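PDB 5O34: enoyl-CoA hydratase carB homologue from Streptomyces cattleya, which probably acts as a crotonase-family lyase in the biosynthesis of the carbapenem antibiotic thienamycin. Local coordinates for residues I46-L51 with R82-D87; T133-I138 with L159-R164. One frame throughout, in Å; residues are numbered along the deposited sequence.

Contact 1 (I46-L51 with R82-D87); sequences IECSRL and RELDAD
Leu84, near the C-terminal end of helix 71-86, rests its CD2 methyl against both Cys48 and Arg50 of the edge strand 47-50. These two contacts make the close-packed part. Cys48 SG lies 3.8 Å from Leu84 CD2 and 4.2 Å from Leu84 CD1, sitting at the fork of the isobutyl group. With SG anti to the backbone N (chi1 -169°), the sulfur is carried across to the helix, and Ala56 of strand 55-59 and Leu80 of the helix pack beside it. The Arg50 chain, bent at chi2 (-55°), brings one guanidinium face over the leucine, with Leu84 CD2 3.8 Å from Arg50 NH2 and displaced toward the rim of the group. On the more exposed side the contact slackens. At the edge of the same guanidinium lies Asp87, but Arg50 NE and Asp87 OD2 are 4.1 Å apart and the two planes are turned by 54°. That is an electrostatic approach, too long for a salt bridge; the other oxygen, Asp87 OD1, accepts a hydrogen bond from the backbone N of Lys89. A helix packed on the outer antiparallel hairpin of the mixed sheet, formed by strands 47-50 and 55-59, is in keeping with the N-terminal part of a crotonase fold.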
ATOM      1  N   ILE A  46     -25.603  12.303  13.002  1.00 79.60           N
ATOM      2  CA  ILE A  46     -26.811  13.028  13.405  1.00 79.52           C
ATOM      3  C   ILE A  46     -26.878  13.173  14.939  1.00 84.00           C
ATOM      4  O   ILE A  46     -26.604  14.260  15.463  1.00 83.85           O
ATOM      5  CB  ILE A  46     -28.111  12.421  12.798  1.00 82.29           C
ATOM      6  CG1 ILE A  46     -27.984  12.219  11.271  1.00 82.08           C
ATOM      7  CG2 ILE A  46     -29.334  13.288  13.153  1.00 83.46           C
ATOM      8  CD1 ILE A  46     -28.945  11.218  10.654  1.00 85.48           C
ATOM      9  N   GLU A  47     -27.237  12.082  15.649  1.00 80.58           N
ATOM     10  CA  GLU A  47     -27.317  12.075  17.105  1.00 80.51           C
ATOM     11  C   GLU A  47     -25.991  11.648  17.713  1.00 82.10           C
ATOM     12  O   GLU A  47     -25.483  10.565  17.420  1.00 83.24           O
ATOM     13  CB  GLU A  47     -28.472  11.191  17.621  1.00 82.46           C
ATOM     14  CG  GLU A  47     -28.666  11.273  19.133  1.00 99.06           C
ATOM     15  CD  GLU A  47     -29.941  10.678  19.704  1.00130.39           C
ATOM     16  OE1 GLU A  47     -29.847   9.868  20.656  1.00128.65           O
ATOM     17  OE2 GLU A  47     -31.036  11.070  19.243  1.00131.44           O
ATOM     18  N   CYS A  48     -25.444  12.512  18.566  1.00 76.74           N
ATOM     19  CA  CYS A  48     -24.207  12.256  19.283  1.00 76.60           C
ATOM     20  C   CYS A  48     -24.511  12.094  20.754  1.00 77.85           C
ATOM     21  O   CYS A  48     -25.495  12.648  21.246  1.00 78.52           O
ATOM     22  CB  CYS A  48     -23.187  13.361  19.044  1.00 78.09           C
ATOM     23  SG  CYS A  48     -21.521  12.961  19.636  1.00 82.56           S
ATOM     24  N   SER A  49     -23.664  11.340  21.461  1.00 73.33           N
ATOM     25  CA  SER A  49     -23.861  11.043  22.874  1.00 72.69           C
ATOM     26  C   SER A  49     -22.555  10.853  23.631  1.00 76.69           C
ATOM     27  O   SER A  49     -21.716  10.077  23.193  1.00 76.16           O
ATOM     28  CB  SER A  49     -24.732   9.793  23.030  1.00 74.77           C
ATOM     29  OG  SER A  49     -26.076  10.014  22.633  1.00 79.58           O
ATOM     30  N   ARG A  50     -22.387  11.536  24.776  1.00 75.01           N
ATOM     31  CA  ARG A  50     -21.197  11.354  25.611  1.00 76.25           C
ATOM     32  C   ARG A  50     -21.391  10.132  26.483  1.00 81.58           C
ATOM     33  O   ARG A  50     -22.432   9.992  27.127  1.00 82.37           O
ATOM     34  CB  ARG A  50     -20.878  12.570  26.516  1.00 76.48           C
ATOM     35  CG  ARG A  50     -20.680  13.920  25.823  1.00 85.82           C
ATOM     36  CD  ARG A  50     -19.626  13.947  24.719  1.00 90.85           C
ATOM     37  NE  ARG A  50     -19.834  15.096  23.832  1.00 97.42           N
ATOM     38  CZ  ARG A  50     -20.754  15.153  22.869  1.00108.34           C
ATOM     39  NH1 ARG A  50     -21.563  14.121  22.652  1.00 93.14           N
ATOM     40  NH2 ARG A  50     -20.879  16.243  22.125  1.00 93.46           N
ATOM     41  N   LEU A  51     -20.389   9.248  26.495  1.00 78.90           N
ATOM     42  CA  LEU A  51     -20.381   8.058  27.337  1.00 79.13           C
ATOM     43  C   LEU A  51     -19.423   8.303  28.515  1.00 84.60           C
ATOM     44  O   LEU A  51     -19.152   7.409  29.312  1.00 84.57           O
ATOM     45  CB  LEU A  51     -20.081   6.775  26.535  1.00 79.10           C
ATOM     46  CG  LEU A  51     -20.872   6.566  25.217  1.00 83.70           C
ATOM     47  CD1 LEU A  51     -20.670   5.195  24.701  1.00 83.90           C
ATOM     48  CD2 LEU A  51     -22.372   6.764  25.385  1.00 86.11           C
ATOM     49  N   ARG A  82     -16.553  18.533  13.359  1.00 58.47           N
ATOM     50  CA  ARG A  82     -15.880  19.782  13.731  1.00 59.38           C
ATOM     51  C   ARG A  82     -16.191  20.218  15.168  1.00 63.63           C
ATOM     52  O   ARG A  82     -15.291  20.709  15.859  1.00 62.72           O
ATOM     53  CB  ARG A  82     -16.150  20.893  12.720  1.00 61.70           C
ATOM     54  CG  ARG A  82     -15.251  20.772  11.484  1.00 76.78           C
ATOM     55  CD  ARG A  82     -15.508  21.858  10.457  1.00 91.25           C
ATOM     56  NE  ARG A  82     -16.932  21.985  10.137  1.00103.22           N
ATOM     57  CZ  ARG A  82     -17.426  22.089   8.909  1.00117.71           C
ATOM     58  NH1 ARG A  82     -16.616  22.073   7.855  1.00107.10           N
ATOM     59  NH2 ARG A  82     -18.735  22.195   8.721  1.00101.21           N
ATOM     60  N   GLU A  83     -17.432  19.978  15.640  1.00 61.31           N
ATOM     61  CA  GLU A  83     -17.839  20.268  17.022  1.00 61.78           C
ATOM     62  C   GLU A  83     -17.062  19.357  17.979  1.00 65.00           C
ATOM     63  O   GLU A  83     -16.551  19.823  19.003  1.00 64.46           O
ATOM     64  CB  GLU A  83     -19.352  20.065  17.208  1.00 63.73           C
ATOM     65  CG  GLU A  83     -20.211  21.150  16.574  1.00 78.07           C
ATOM     66  CD  GLU A  83     -21.707  20.879  16.577  1.00107.74           C
ATOM     67  OE1 GLU A  83     -22.311  20.854  15.480  1.00 99.27           O
ATOM     68  OE2 GLU A  83     -22.282  20.717  17.678  1.00111.16           O
ATOM     69  N   LEU A  84     -16.927  18.068  17.608  1.00 61.47           N
ATOM     70  CA  LEU A  84     -16.199  17.062  18.390  1.00 61.09           C
ATOM     71  C   LEU A  84     -14.693  17.338  18.469  1.00 64.69           C
ATOM     72  O   LEU A  84     -14.090  17.082  19.510  1.00 63.58           O
ATOM     73  CB  LEU A  84     -16.487  15.635  17.886  1.00 61.15           C
ATOM     74  CG  LEU A  84     -17.946  15.146  17.975  1.00 65.70           C
ATOM     75  CD1 LEU A  84     -18.095  13.764  17.381  1.00 65.72           C
ATOM     76  CD2 LEU A  84     -18.472  15.165  19.408  1.00 67.33           C
ATOM     77  N   ASP A  85     -14.093  17.892  17.399  1.00 63.34           N
ATOM     78  CA  ASP A  85     -12.668  18.245  17.412  1.00 64.43           C
ATOM     79  C   ASP A  85     -12.401  19.452  18.322  1.00 70.75           C
ATOM     80  O   ASP A  85     -11.311  19.562  18.890  1.00 69.62           O
ATOM     81  CB  ASP A  85     -12.130  18.505  15.994  1.00 66.25           C
ATOM     82  CG  ASP A  85     -10.612  18.471  15.893  1.00 76.54           C
ATOM     83  OD1 ASP A  85     -10.048  19.281  15.120  1.00 79.12           O
ATOM     84  OD2 ASP A  85      -9.984  17.636  16.590  1.00 79.26           O
ATOM     85  N   ALA A  86     -13.410  20.340  18.468  1.00 69.88           N
ATOM     86  CA  ALA A  86     -13.340  21.544  19.297  1.00 70.30           C
ATOM     87  C   ALA A  86     -13.453  21.242  20.801  1.00 74.71           C
ATOM     88  O   ALA A  86     -12.729  21.849  21.587  1.00 74.86           O
ATOM     89  CB  ALA A  86     -14.408  22.539  18.869  1.00 70.98           C
ATOM     90  N   ASP A  87     -14.345  20.307  21.196  1.00 71.34           N
ATOM     91  CA  ASP A  87     -14.575  19.924  22.596  1.00 71.06           C
ATOM     92  C   ASP A  87     -13.392  19.144  23.189  1.00 76.42           C
ATOM     93  O   ASP A  87     -13.174  17.986  22.825  1.00 75.58           O
ATOM     94  CB  ASP A  87     -15.895  19.131  22.726  1.00 72.61           C
ATOM     95  CG  ASP A  87     -16.417  18.886  24.140  1.00 85.82           C
ATOM     96  OD1 ASP A  87     -15.625  19.006  25.106  1.00 86.86           O
ATOM     97  OD2 ASP A  87     -17.614  18.537  24.279  1.00 91.74           O
TER

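Contact 2 (T133-I138 with L159-R164); sequences TTVAAI and LCCDYR
Val135, on the last turns of helix 120-137, meets Cys160 in the loop that leads into strand 163-167, and the CB atoms of the two residues point toward each other's segment. They touch through carbon: Val135 CG1 is 3.6 Å from Cys160 CB, while the branching carbon Val135 CB is 4.0 Å from the same atom. CG1 is the methyl that reaches the loop because it stands anti to the backbone N of the valine (chi1 174°). The same methyl lies 4.1 Å from Cys161 SG, although the CB of Cys161 points away from the helix. Val135 CG1 thus fits against two consecutive cysteines, touching the methylene of the first and the sulfur of the second.

Beside the valine, Ala136 meets the loop at a single backbone atom, Cys160 O, which is 3.9 Å from Ala136 CA and 4.1 Å from Ala136 CB. The small side chain is consistent with the close approach of the two backbones, the CA atoms of Ala136 and Cys160 being 5.2 Å apart. The interface is buried and mostly apolar, and several nearby polar groups are bonded farther on: Arg252 of helix 252-273 bonds to Val135 O and Ile138 O and forms a salt bridge with Asp162, whose carboxylate also accepts from Val142 N. Leu204 of a second subunit packs on Asp162. The contact thus joins the end of helix 120-137 to the turn that leads from helix 152-158 into strand 163-167, within the alternating strand-and-helix core of the crotonase fold.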
ATOM      1  N   THR A 133     -12.838  14.853   3.971  1.00 46.89           N
ATOM      2  CA  THR A 133     -11.678  15.625   4.423  1.00 46.77           C
ATOM      3  C   THR A 133     -11.734  15.939   5.908  1.00 52.99           C
ATOM      4  O   THR A 133     -10.687  15.856   6.551  1.00 53.44           O
ATOM      5  CB  THR A 133     -11.413  16.891   3.579  1.00 49.76           C
ATOM      6  OG1 THR A 133     -12.594  17.692   3.485  1.00 50.97           O
ATOM      7  CG2 THR A 133     -10.869  16.567   2.185  1.00 43.20           C
ATOM      8  N   THR A 134     -12.929  16.259   6.474  1.00 50.75           N
ATOM      9  CA  THR A 134     -13.038  16.598   7.905  1.00 50.67           C
ATOM     10  C   THR A 134     -12.828  15.334   8.780  1.00 53.74           C
ATOM     11  O   THR A 134     -11.978  15.368   9.673  1.00 54.12           O
ATOM     12  CB  THR A 134     -14.318  17.421   8.232  1.00 64.28           C
ATOM     13  OG1 THR A 134     -14.211  17.959   9.549  1.00 68.23           O
ATOM     14  CG2 THR A 134     -15.594  16.609   8.161  1.00 66.93           C
ATOM     15  N   VAL A 135     -13.530  14.215   8.480  1.00 49.48           N
ATOM     16  CA  VAL A 135     -13.400  12.944   9.214  1.00 49.16           C
ATOM     17  C   VAL A 135     -11.915  12.522   9.313  1.00 53.60           C
ATOM     18  O   VAL A 135     -11.474  12.091  10.377  1.00 53.62           O
ATOM     19  CB  VAL A 135     -14.295  11.822   8.611  1.00 52.73           C
ATOM     20  CG1 VAL A 135     -14.041  10.468   9.283  1.00 52.36           C
ATOM     21  CG2 VAL A 135     -15.773  12.189   8.714  1.00 52.29           C
ATOM     22  N   ALA A 136     -11.150  12.703   8.217  1.00 49.21           N
ATOM     23  CA  ALA A 136      -9.727  12.376   8.126  1.00 48.57           C
ATOM     24  C   ALA A 136      -8.792  13.476   8.663  1.00 52.48           C
ATOM     25  O   ALA A 136      -7.675  13.157   9.082  1.00 50.71           O
ATOM     26  CB  ALA A 136      -9.366  12.045   6.686  1.00 49.16           C
ATOM     27  N   ALA A 137      -9.230  14.757   8.658  1.00 50.09           N
ATOM     28  CA  ALA A 137      -8.364  15.861   9.121  1.00 50.20           C
ATOM     29  C   ALA A 137      -8.506  16.252  10.608  1.00 54.65           C
ATOM     30  O   ALA A 137      -7.603  16.920  11.113  1.00 54.92           O
ATOM     31  CB  ALA A 137      -8.528  17.091   8.243  1.00 50.66           C
ATOM     32  N   ILE A 138      -9.587  15.841  11.312  1.00 51.29           N
ATOM     33  CA  ILE A 138      -9.753  16.181  12.744  1.00 51.91           C
ATOM     34  C   ILE A 138      -8.641  15.537  13.595  1.00 57.82           C
ATOM     35  O   ILE A 138      -8.068  14.525  13.185  1.00 58.56           O
ATOM     36  CB  ILE A 138     -11.183  15.926  13.330  1.00 55.25           C
ATOM     37  CG1 ILE A 138     -11.596  14.429  13.313  1.00 56.18           C
ATOM     38  CG2 ILE A 138     -12.246  16.810  12.651  1.00 55.40           C
ATOM     39  CD1 ILE A 138     -12.444  14.024  14.558  1.00 63.83           C
ATOM     40  N   LEU A 159     -13.831   4.252   5.535  1.00 43.83           N
ATOM     41  CA  LEU A 159     -12.440   4.321   5.044  1.00 43.49           C
ATOM     42  C   LEU A 159     -11.697   5.643   5.414  1.00 48.67           C
ATOM     43  O   LEU A 159     -10.496   5.756   5.161  1.00 48.18           O
ATOM     44  CB  LEU A 159     -12.363   4.043   3.534  1.00 42.94           C
ATOM     45  CG  LEU A 159     -12.849   2.666   3.055  1.00 46.69           C
ATOM     46  CD1 LEU A 159     -13.012   2.641   1.558  1.00 46.26           C
ATOM     47  CD2 LEU A 159     -11.939   1.530   3.520  1.00 48.45           C
ATOM     48  N   CYS A 160     -12.386   6.596   6.069  1.00 46.34           N
ATOM     49  CA  CYS A 160     -11.789   7.853   6.544  1.00 46.85           C
ATOM     50  C   CYS A 160     -11.426   7.751   8.032  1.00 51.79           C
ATOM     51  O   CYS A 160     -10.641   8.570   8.540  1.00 50.97           O
ATOM     52  CB  CYS A 160     -12.720   9.033   6.289  1.00 47.34           C
ATOM     53  SG  CYS A 160     -13.093   9.331   4.551  1.00 51.24           S
ATOM     54  N   CYS A 161     -12.006   6.736   8.720  1.00 49.03           N
ATOM     55  CA  CYS A 161     -11.801   6.446  10.146  1.00 49.64           C
ATOM     56  C   CYS A 161     -10.493   5.678  10.382  1.00 52.02           C
ATOM     57  O   CYS A 161     -10.026   4.956   9.499  1.00 51.69           O
ATOM     58  CB  CYS A 161     -13.002   5.703  10.733  1.00 50.67           C
ATOM     59  SG  CYS A 161     -14.595   6.529  10.460  1.00 54.96           S
ATOM     60  N   ASP A 162      -9.915   5.830  11.582  1.00 47.95           N
ATOM     61  CA  ASP A 162      -8.656   5.203  11.987  1.00 47.44           C
ATOM     62  C   ASP A 162      -8.761   3.728  12.344  1.00 50.69           C
ATOM     63  O   ASP A 162      -7.726   3.071  12.428  1.00 50.84           O
ATOM     64  CB  ASP A 162      -8.053   5.953  13.178  1.00 49.84           C
ATOM     65  CG  ASP A 162      -7.996   7.440  12.958  1.00 63.43           C
ATOM     66  OD1 ASP A 162      -6.989   7.913  12.382  1.00 65.08           O
ATOM     67  OD2 ASP A 162      -8.995   8.118  13.270  1.00 66.44           O
ATOM     68  N   TYR A 163      -9.976   3.214  12.617  1.00 45.76           N
ATOM     69  CA  TYR A 163     -10.168   1.823  13.023  1.00 44.78           C
ATOM     70  C   TYR A 163     -11.561   1.371  12.652  1.00 49.72           C
ATOM     71  O   TYR A 163     -12.544   1.955  13.096  1.00 49.01           O
ATOM     72  CB  TYR A 163      -9.926   1.661  14.541  1.00 44.98           C
ATOM     73  CG  TYR A 163      -9.465   0.286  14.994  1.00 44.96           C
ATOM     74  CD1 TYR A 163      -8.136   0.054  15.347  1.00 46.05           C
ATOM     75  CD2 TYR A 163     -10.374  -0.758  15.161  1.00 45.05           C
ATOM     76  CE1 TYR A 163      -7.717  -1.195  15.819  1.00 44.91           C
ATOM     77  CE2 TYR A 163      -9.965  -2.010  15.623  1.00 45.47           C
ATOM     78  CZ  TYR A 163      -8.637  -2.221  15.956  1.00 50.87           C
ATOM     79  OH  TYR A 163      -8.245  -3.454  16.421  1.00 51.61           O
ATOM     80  N   ARG A 164     -11.644   0.347  11.806  1.00 47.68           N
ATOM     81  CA  ARG A 164     -12.916  -0.218  11.389  1.00 47.88           C
ATOM     82  C   ARG A 164     -13.104  -1.563  12.073  1.00 53.83           C
ATOM     83  O   ARG A 164     -12.313  -2.490  11.886  1.00 53.82           O
ATOM     84  CB  ARG A 164     -13.002  -0.323   9.861  1.00 47.01           C
ATOM     85  CG  ARG A 164     -12.980   1.042   9.179  1.00 55.52           C
ATOM     86  CD  ARG A 164     -12.853   0.943   7.671  1.00 55.16           C
ATOM     87  NE  ARG A 164     -11.547   0.442   7.237  1.00 52.01           N
ATOM     88  CZ  ARG A 164     -10.450   1.179   7.113  1.00 63.33           C
ATOM     89  NH1 ARG A 164     -10.471   2.472   7.422  1.00 55.44           N
ATOM     90  NH2 ARG A 164      -9.321   0.630   6.690  1.00 49.63           N
TER

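How the contacts relate
The two contacts follow one another along the chain, contact 1 being complete before contact 2 begins, and their centres are about 15 Å apart. Contact 1 lies toward the outside of the subunit, its centre about 16 Å from that of the chain, whereas for contact 2 the distance is about 6 Å. Both reach the same six-stranded mixed sheet, one at the terminal strand 47-50 and the other at the turn leading into the inner strand 163-167. Helix 71-86 packs on helix 120-137 and on the residue that follows it: Arg82 CG lies 3.6 Å from Thr134 OG1, and Asp85 CG 3.7 Å from Ile138 CB. The two contacts are therefore linked through the packing of their helices, from the edge hairpin toward the buried core.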